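Uncharacterized protein (Nostoc punctiforme, PDB 2R3S) probably acts as an O-methyltransferase, pairing a helix-rich dimerisation domain with a Rossmann-like domain expected to transfer methyl groups, and is a dimer in the crystal. Local coordinates at residues 33-38 / 43-48; 61-64 / 68-71; 82-85 / 89-92; 98-101 / 105-108. All coordinates share one frame; numbering follows the deposited sequence. Where two conformers were deposited one is given.

Contact 1: residues 33-38 / 43-48; sequences TAISQG and QSLAQK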
# COMPACT_ATOMS: atom_id res chain seq x y z
N THR A 33 -13.04 -7.69 16.32
CA THR A 33 -14.27 -7.99 17.07
C THR A 33 -14.10 -9.21 17.97
O THR A 33 -14.66 -9.25 19.07
CB THR A 33 -15.44 -8.21 16.08
OG1 THR A 33 -15.60 -7.02 15.29
CG2 THR A 33 -16.75 -8.52 16.82
N ALA A 34 -13.33 -10.19 17.50
CA ALA A 34 -13.02 -11.40 18.28
C ALA A 34 -12.07 -11.15 19.46
O ALA A 34 -12.19 -11.80 20.52
CB ALA A 34 -12.46 -12.50 17.36
N ILE A 35 -11.11 -10.24 19.28
CA ILE A 35 -10.23 -9.82 20.36
C ILE A 35 -10.93 -8.83 21.29
O ILE A 35 -10.87 -8.95 22.51
CB ILE A 35 -8.92 -9.16 19.85
CG1 ILE A 35 -8.12 -10.14 18.98
CG2 ILE A 35 -8.06 -8.76 21.03
CD1 ILE A 35 -7.03 -9.50 18.18
N SER A 36 -11.58 -7.84 20.70
CA SER A 36 -12.28 -6.81 21.44
C SER A 36 -11.39 -6.17 22.50
O SER A 36 -10.28 -5.73 22.18
CB SER A 36 -13.59 -7.34 22.02
OG SER A 36 -14.36 -6.25 22.50
N GLN A 37 -11.83 -6.10 23.74
CA GLN A 37 -11.01 -5.43 24.76
C GLN A 37 -10.22 -6.38 25.63
O GLN A 37 -9.63 -5.96 26.60
CB GLN A 37 -11.87 -4.47 25.60
CG GLN A 37 -12.66 -3.48 24.74
CD GLN A 37 -13.00 -2.17 25.44
OE1 GLN A 37 -12.66 -1.96 26.60
NE2 GLN A 37 -13.65 -1.27 24.71
N GLY A 38 -10.18 -7.65 25.26
CA GLY A 38 -9.41 -8.66 25.98
C GLY A 38 -8.11 -9.06 25.28
O GLY A 38 -7.53 -8.29 24.54
N GLN A 43 -4.44 -19.21 18.38
CA GLN A 43 -5.19 -20.46 18.41
C GLN A 43 -6.68 -20.21 18.65
O GLN A 43 -7.58 -20.79 17.99
CB GLN A 43 -4.62 -21.32 19.52
CG GLN A 43 -3.17 -21.84 19.25
CD GLN A 43 -1.98 -20.86 19.61
OE1 GLN A 43 -2.16 -19.68 19.96
NE2 GLN A 43 -0.78 -21.38 19.51
N SER A 44 -6.96 -19.30 19.57
CA SER A 44 -8.32 -18.97 19.91
C SER A 44 -8.96 -18.09 18.82
O SER A 44 -10.13 -18.25 18.52
CB SER A 44 -8.39 -18.35 21.32
OG SER A 44 -9.42 -17.40 21.45
N LEU A 45 -8.19 -17.18 18.23
CA LEU A 45 -8.71 -16.38 17.13
C LEU A 45 -8.99 -17.26 15.90
O LEU A 45 -9.92 -16.99 15.14
CB LEU A 45 -7.77 -15.21 16.80
CG LEU A 45 -7.66 -14.15 17.90
CD1 LEU A 45 -6.52 -13.12 17.62
CD2 LEU A 45 -9.00 -13.46 18.10
N ALA A 46 -8.21 -18.31 15.71
CA ALA A 46 -8.45 -19.30 14.65
C ALA A 46 -9.81 -19.98 14.82
O ALA A 46 -10.56 -20.12 13.86
CB ALA A 46 -7.32 -20.34 14.62
N GLN A 47 -10.14 -20.40 16.04
CA GLN A 47 -11.45 -21.01 16.35
C GLN A 47 -12.55 -19.98 16.15
O GLN A 47 -13.53 -20.26 15.47
CB GLN A 47 -11.54 -21.53 17.80
CG GLN A 47 -10.90 -22.87 18.06
N LYS A 48 -12.39 -18.81 16.76
CA LYS A 48 -13.42 -17.77 16.72
C LYS A 48 -13.73 -17.29 15.28
O LYS A 48 -14.89 -17.04 14.95
CB LYS A 48 -13.00 -16.53 17.56
CG LYS A 48 -12.65 -16.77 19.02
CD LYS A 48 -13.78 -16.51 20.05
CE LYS A 48 -13.24 -15.77 21.30
NZ LYS A 48 -13.76 -16.26 22.62

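Contact 2: residues 61-64 / 68-71; sequences DYLV and FMTK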
# COMPACT_ATOMS: atom_id res chain seq x y z
N ASP A 61 0.65 -11.36 13.89
CA ASP A 61 2.03 -10.86 14.08
C ASP A 61 2.28 -9.64 13.18
O ASP A 61 2.84 -8.65 13.62
CB ASP A 61 3.07 -11.92 13.77
CG ASP A 61 3.15 -12.99 14.82
OD1 ASP A 61 2.76 -12.74 15.98
OD2 ASP A 61 3.63 -14.09 14.48
N TYR A 62 1.82 -9.71 11.94
CA TYR A 62 1.94 -8.60 11.00
C TYR A 62 1.13 -7.39 11.48
O TYR A 62 1.62 -6.27 11.44
CB TYR A 62 1.49 -9.04 9.61
CG TYR A 62 1.76 -8.05 8.49
CD1 TYR A 62 0.83 -7.08 8.16
CD2 TYR A 62 2.95 -8.09 7.78
CE1 TYR A 62 1.08 -6.18 7.14
CE2 TYR A 62 3.20 -7.20 6.76
CZ TYR A 62 2.28 -6.24 6.45
OH TYR A 62 2.52 -5.37 5.43
N LEU A 63 -0.09 -7.62 11.95
CA LEU A 63 -0.89 -6.54 12.52
C LEU A 63 -0.25 -5.89 13.76
O LEU A 63 -0.46 -4.74 14.01
CB LEU A 63 -2.32 -7.03 12.82
CG LEU A 63 -3.16 -7.38 11.57
CD1 LEU A 63 -4.48 -8.02 12.03
CD2 LEU A 63 -3.43 -6.21 10.55
N VAL A 64 0.52 -6.65 14.53
CA VAL A 64 1.34 -6.13 15.60
C VAL A 64 2.47 -5.27 15.00
O VAL A 64 2.63 -4.10 15.37
CB VAL A 64 1.91 -7.23 16.48
CG1 VAL A 64 2.97 -6.65 17.48
CG2 VAL A 64 0.78 -7.99 17.22
N PHE A 68 -1.61 -2.16 14.72
CA PHE A 68 -3.02 -2.36 15.10
C PHE A 68 -3.25 -3.08 16.44
O PHE A 68 -4.34 -3.04 17.01
CB PHE A 68 -3.76 -3.09 13.98
CG PHE A 68 -3.96 -2.24 12.76
CD1 PHE A 68 -5.05 -1.40 12.66
CD2 PHE A 68 -3.04 -2.26 11.74
CE1 PHE A 68 -5.21 -0.59 11.54
CE2 PHE A 68 -3.21 -1.43 10.61
CZ PHE A 68 -4.29 -0.61 10.54
N MSE A 69 -2.23 -3.74 16.95
CA MSE A 69 -2.39 -4.53 18.17
C MSE A 69 -1.04 -4.79 18.80
O MSE A 69 -0.01 -4.50 18.19
CB MSE A 69 -3.10 -5.84 17.89
CG MSE A 69 -2.45 -6.73 16.89
SE MSE A 69 -3.68 -8.26 16.39
CE MSE A 69 -5.17 -7.22 15.62
N THR A 70 -1.06 -5.32 20.02
CA THR A 70 0.18 -5.64 20.72
C THR A 70 0.17 -7.13 20.99
O THR A 70 -0.88 -7.77 20.89
CB THR A 70 0.34 -4.83 22.02
OG1 THR A 70 -0.74 -5.11 22.91
CG2 THR A 70 0.39 -3.34 21.70
N LYS A 71 1.36 -7.68 21.28
CA LYS A 71 1.54 -9.10 21.52
C LYS A 71 1.99 -9.30 22.95
O LYS A 71 3.13 -9.01 23.29
CB LYS A 71 2.55 -9.68 20.52
CG LYS A 71 2.44 -11.17 20.35
CD LYS A 71 3.43 -11.71 19.33
CE LYS A 71 3.37 -13.24 19.24
NZ LYS A 71 4.08 -13.71 18.03
O HOH W 1 1.84 -2.58 17.91

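Contact 3: residues 82-85 / 89-92; sequences SAMF and QSKF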
# COMPACT_ATOMS: atom_id res chain seq x y z
N SER A 82 -7.81 0.59 17.75
CA SER A 82 -8.45 -0.56 17.11
C SER A 82 -9.70 -0.91 17.90
O SER A 82 -10.74 -1.17 17.32
CB SER A 82 -7.50 -1.76 17.03
OG SER A 82 -6.36 -1.50 16.21
N ALA A 83 -9.62 -0.88 19.22
CA ALA A 83 -10.77 -1.18 20.05
C ALA A 83 -11.92 -0.20 19.73
O ALA A 83 -13.08 -0.59 19.65
CB ALA A 83 -10.39 -1.13 21.52
N MSE A 84 -11.58 1.05 19.45
CA MSE A 84 -12.58 2.08 19.25
C MSE A 84 -13.11 2.04 17.82
O MSE A 84 -14.30 2.23 17.61
CB MSE A 84 -12.04 3.47 19.58
CG MSE A 84 -13.11 4.60 19.52
SE MSE A 84 -12.48 6.37 20.15
CE MSE A 84 -14.00 7.51 19.70
N PHE A 85 -12.26 1.79 16.84
CA PHE A 85 -12.67 1.96 15.44
C PHE A 85 -12.86 0.68 14.61
O PHE A 85 -13.41 0.73 13.50
CB PHE A 85 -11.69 2.95 14.74
CG PHE A 85 -11.76 4.35 15.31
CD1 PHE A 85 -12.88 5.16 15.07
CD2 PHE A 85 -10.74 4.86 16.10
CE1 PHE A 85 -12.98 6.44 15.61
CE2 PHE A 85 -10.82 6.13 16.66
CZ PHE A 85 -11.95 6.93 16.43
N GLN A 89 -18.27 -4.05 18.11
CA GLN A 89 -18.97 -3.80 19.35
C GLN A 89 -18.99 -2.32 19.65
O GLN A 89 -19.84 -1.87 20.37
CB GLN A 89 -18.31 -4.63 20.48
CG GLN A 89 -18.45 -4.10 21.92
CD GLN A 89 -19.90 -3.95 22.37
OE1 GLN A 89 -20.83 -4.50 21.75
NE2 GLN A 89 -20.10 -3.18 23.43
N SER A 90 -18.06 -1.56 19.08
CA SER A 90 -17.95 -0.13 19.34
C SER A 90 -18.91 0.67 18.45
O SER A 90 -19.07 0.36 17.27
CB SER A 90 -16.53 0.36 19.05
OG SER A 90 -16.44 1.79 19.13
N LYS A 91 -19.50 1.71 19.03
CA LYS A 91 -20.36 2.64 18.32
C LYS A 91 -19.59 3.41 17.25
O LYS A 91 -20.20 3.96 16.35
CB LYS A 91 -21.02 3.63 19.33
N PHE A 92 -18.26 3.46 17.36
CA PHE A 92 -17.41 4.24 16.42
C PHE A 92 -16.74 3.40 15.33
O PHE A 92 -15.85 3.86 14.61
CB PHE A 92 -16.38 5.02 17.24
CG PHE A 92 -17.01 5.89 18.26
CD1 PHE A 92 -17.61 7.09 17.88
CD2 PHE A 92 -17.11 5.49 19.59
CE1 PHE A 92 -18.27 7.89 18.81
CE2 PHE A 92 -17.76 6.28 20.53
CZ PHE A 92 -18.35 7.48 20.14

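Contact 4: residues 98-101 / 105-108; sequences IEFL and MITN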
# COMPACT_ATOMS: atom_id res chain seq x y z
N ILE A 98 -14.12 -0.01 4.03
CA ILE A 98 -13.39 -0.72 2.97
C ILE A 98 -14.31 -1.17 1.82
O ILE A 98 -13.83 -1.44 0.72
CB ILE A 98 -12.58 -1.98 3.49
CG1 ILE A 98 -13.52 -3.08 4.03
CG2 ILE A 98 -11.53 -1.58 4.53
CD1 ILE A 98 -12.80 -4.50 4.19
N GLU A 99 -15.61 -1.25 2.05
CA GLU A 99 -16.53 -1.60 0.97
C GLU A 99 -16.53 -0.60 -0.19
O GLU A 99 -16.78 -0.98 -1.34
CB GLU A 99 -17.94 -1.79 1.52
CG GLU A 99 -18.08 -3.13 2.28
CD GLU A 99 -19.45 -3.28 2.98
OE1 GLU A 99 -20.38 -2.48 2.68
OE2 GLU A 99 -19.57 -4.19 3.85
N PHE A 100 -16.25 0.65 0.13
CA PHE A 100 -15.95 1.68 -0.86
C PHE A 100 -14.45 1.77 -1.12
O PHE A 100 -14.02 1.64 -2.28
CB PHE A 100 -16.51 3.04 -0.42
CG PHE A 100 -16.06 4.17 -1.31
CD1 PHE A 100 -16.68 4.38 -2.54
CD2 PHE A 100 -15.02 4.97 -0.95
CE1 PHE A 100 -16.24 5.37 -3.39
CE2 PHE A 100 -14.57 5.97 -1.80
CZ PHE A 100 -15.19 6.17 -3.02
N LEU A 101 -13.64 1.97 -0.06
CA LEU A 101 -12.24 2.36 -0.22
C LEU A 101 -11.40 1.29 -0.92
O LEU A 101 -10.46 1.62 -1.64
CB LEU A 101 -11.61 2.76 1.11
CG LEU A 101 -12.13 4.04 1.75
CD1 LEU A 101 -11.56 4.11 3.15
CD2 LEU A 101 -11.75 5.28 0.92
N MSE A 105 -13.77 -0.85 -8.05
CA MSE A 105 -14.21 0.31 -8.80
C MSE A 105 -13.37 1.54 -8.47
O MSE A 105 -13.26 2.46 -9.26
CB MSE A 105 -15.70 0.56 -8.51
CG MSE A 105 -16.59 -0.67 -8.80
SE MSE A 105 -18.51 -0.43 -8.57
CE MSE A 105 -18.72 -1.07 -6.72
N ILE A 106 -12.76 1.54 -7.29
CA ILE A 106 -11.80 2.58 -6.88
C ILE A 106 -10.35 2.12 -7.10
O ILE A 106 -9.58 2.82 -7.74
CB ILE A 106 -12.03 3.00 -5.41
CG1 ILE A 106 -13.40 3.68 -5.27
CG2 ILE A 106 -10.93 3.95 -4.94
CD1 ILE A 106 -13.56 4.92 -6.24
N THR A 107 -9.99 0.93 -6.59
CA THR A 107 -8.60 0.46 -6.62
C THR A 107 -8.04 0.16 -8.02
O THR A 107 -6.83 0.26 -8.23
CB THR A 107 -8.37 -0.80 -5.72
OG1 THR A 107 -9.05 -1.92 -6.29
CG2 THR A 107 -8.84 -0.60 -4.26
N ASN A 108 -8.91 -0.20 -8.97
CA ASN A 108 -8.51 -0.40 -10.36
C ASN A 108 -7.86 0.81 -11.02
O ASN A 108 -7.01 0.62 -11.86
CB ASN A 108 -9.69 -0.81 -11.24
CG ASN A 108 -10.08 -2.25 -11.08
OD1 ASN A 108 -9.41 -3.04 -10.40
ND2 ASN A 108 -11.20 -2.60 -11.70

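Contact 1: residues 33-38 / 43-48
L45 reaches out from helix 42-49 and sets its CD2 methyl into the notch between A34 and I35 at the end of helix 31-35. L45 CD2 lies 3.5 Å from I35 CG1 and 3.7 Å from A34 CB, so one branch serves two neighbours. Its twin continues the contact, L45 CD1 lying 3.7 Å from I35 CD1, and the two branched chains cross at about a right angle. I35 takes part because its CG1 stands anti to its own carbonyl carbon (chi1 -60°), which swings the longer arm toward the leucine. Behind this close-fitting patch, L45 also rests on M56 and C60 of helix 53-65. The other margin is much looser: K48 CB comes no nearer than 4.1 Å to A34 CB, and the bent, exposed lysine chain only skirts A34, its CE staying loosely near the A34 carbonyl oxygen. Were L45 cut back to an alanine, A34 and I35 would probably face a gap, and the two helices would lose their main point of grip. With no hydrogen bond across it, this join within the dimerisation domain probably rests on apolar contact, centred on L45.

Contact 2: residues 61-64 / 68-71
The tightest carbon pair here is V64 CG2 with M69 CG, 3.5 Å apart and closer than ordinary van der Waals contact. V64 CG2 is the bump, fitted against the strand between M69 CG and K71 CB, the latter at 4.1 Å from V64 CG2. The selenomethionine leaves its backbone with CG in the crowded position between N and the carbonyl carbon (chi1 58°), then bends at its last torsion and fills the side of L63 at CB and CD1, M69 CE settling 3.7 Å from L63 CD1. The other leucine branch, CD2, is turned to the F68 ring at an oblique approach. The path is consistent with a winged-helix-type dimerisation domain: helix 53-65 ends, and the chain doubles back into strand 69-72 at the edge of a small antiparallel sheet. F68 N donates to L63 O at 2.9 Å, and a water bridges V64 O and M69 O. Farther along, the extended K71 chain passes the V64 bump and places K71 NZ 2.6 Å from D61 OD1 in a salt bridge, on the syn side but 32° out of the carboxylate plane. Y76 OH also bonds to D61 OD1, while K71 NZ has a second partner in D277 O of the second subunit, whose I279 packs against V64.

Contact 3: residues 82-85 / 89-92
The F92 ring carries a carbon on each face: the CE methyl of M84 on one and, from its own segment, K91 CB on the other. M84 CE sits 3.8 Å from the centroid of the F92 ring and 17° off the normal, a CH-pi contact displaced toward the rim at CG and CD2. The selenium stands farther off and obliquely, giving a Met-aromatic pairing. M84, a selenomethionine given here in one of two deposited conformers, also places CG over the centre of the F85 ring, so its extended chain runs from one phenylalanine to the other. The F85 ring meets F92 itself obliquely, with F85 CD1 3.3 Å from F92 O and CE1 near F92 CB.

Beside this greasy patch lies a compact polar knot. With OG anti to its backbone N (chi1 173°), S90 donates through OG to M84 O over 2.7 Å, tilted 21° from the carbonyl plane. S90 OG also accepts from F92 N at 3.0 Å, closing an ST turn. One hydroxyl thus does two jobs, tying down the last turn of a helix and shaping the loop that carries the aromatic ring.

The arrangement is a surface contact in which the loop after helix 80-85 folds back over the end of that helix. A backbone pairing of F85 with V94 continues the fold-back, P5 and S6 of the second subunit pack on M84 and F85, and the chain then leads on to helix 98-101.

Contact 4: residues 98-101 / 105-108
L101 and I106 mark the closest approach of the two backbones, their CA atoms 6.7 Å apart where two very short helices, 98-101 and 104-107, follow one another. No hydrogen bond crosses between the segments. Instead, the carbonyl oxygens of F100 and L101 at the end of the first helix meet aliphatic carbons of the second: F100 O lies 3.7 Å from I106 CG1, and L101 O is 3.8 Å from T107 CG2. L101 O also comes near I106 CG2, so the isoleucine's two branches are divided between the two carbonyls.

The side-chain contact proper belongs to F100 and I106. Because F100 holds CG anti to its backbone N (chi1 172°), its ring swings to the side where the isoleucine stands. I106 CG1 then lies over one face, 4.1 Å from the centroid of the F100 ring and 26° off the normal, a CH-pi contact offset toward the rim at CE1 and CZ. Along the same rim, I106 CD1 lies 3.8 Å from F100 CZ. F100 also packs edge-to-face with F140, and V136 touches both F100 and I106, so helix 136-143 backs the pair, while Y17 of the second subunit packs on I106 and T107. Replacing I106 by an alanine removes CG1 and CD1 from the F100 face, and the ring would probably be freer to tilt. With only dispersion and weak C-H contacts joining them, the relative position of the two helices is likely to be set by the short link between them and by packing against helix 136-143 and the second subunit.

Contacts 1 and 2 belong to the dimerisation domain and touch through I35 CD1 and M69 CE, 3.9 Å apart, with helix 42-49 leading into helix 53-65. Both are partly buried, yet contact 1 is purely apolar whereas contact 2 adds a salt bridge and backbone bonding. Contact 3 lies at the surface and combines a serine hydroxyl's two hydrogen bonds with a methyl-on-ring contact; it is joined to contact 2 by a probable hydrogen bond from S82 OG to F68 O. Contact 4, again partly buried and without hydrogen bonds, stands nearest the centre of the chain and touches none of the others. The second subunit reaches contacts 2, 3 and 4 but not contact 1.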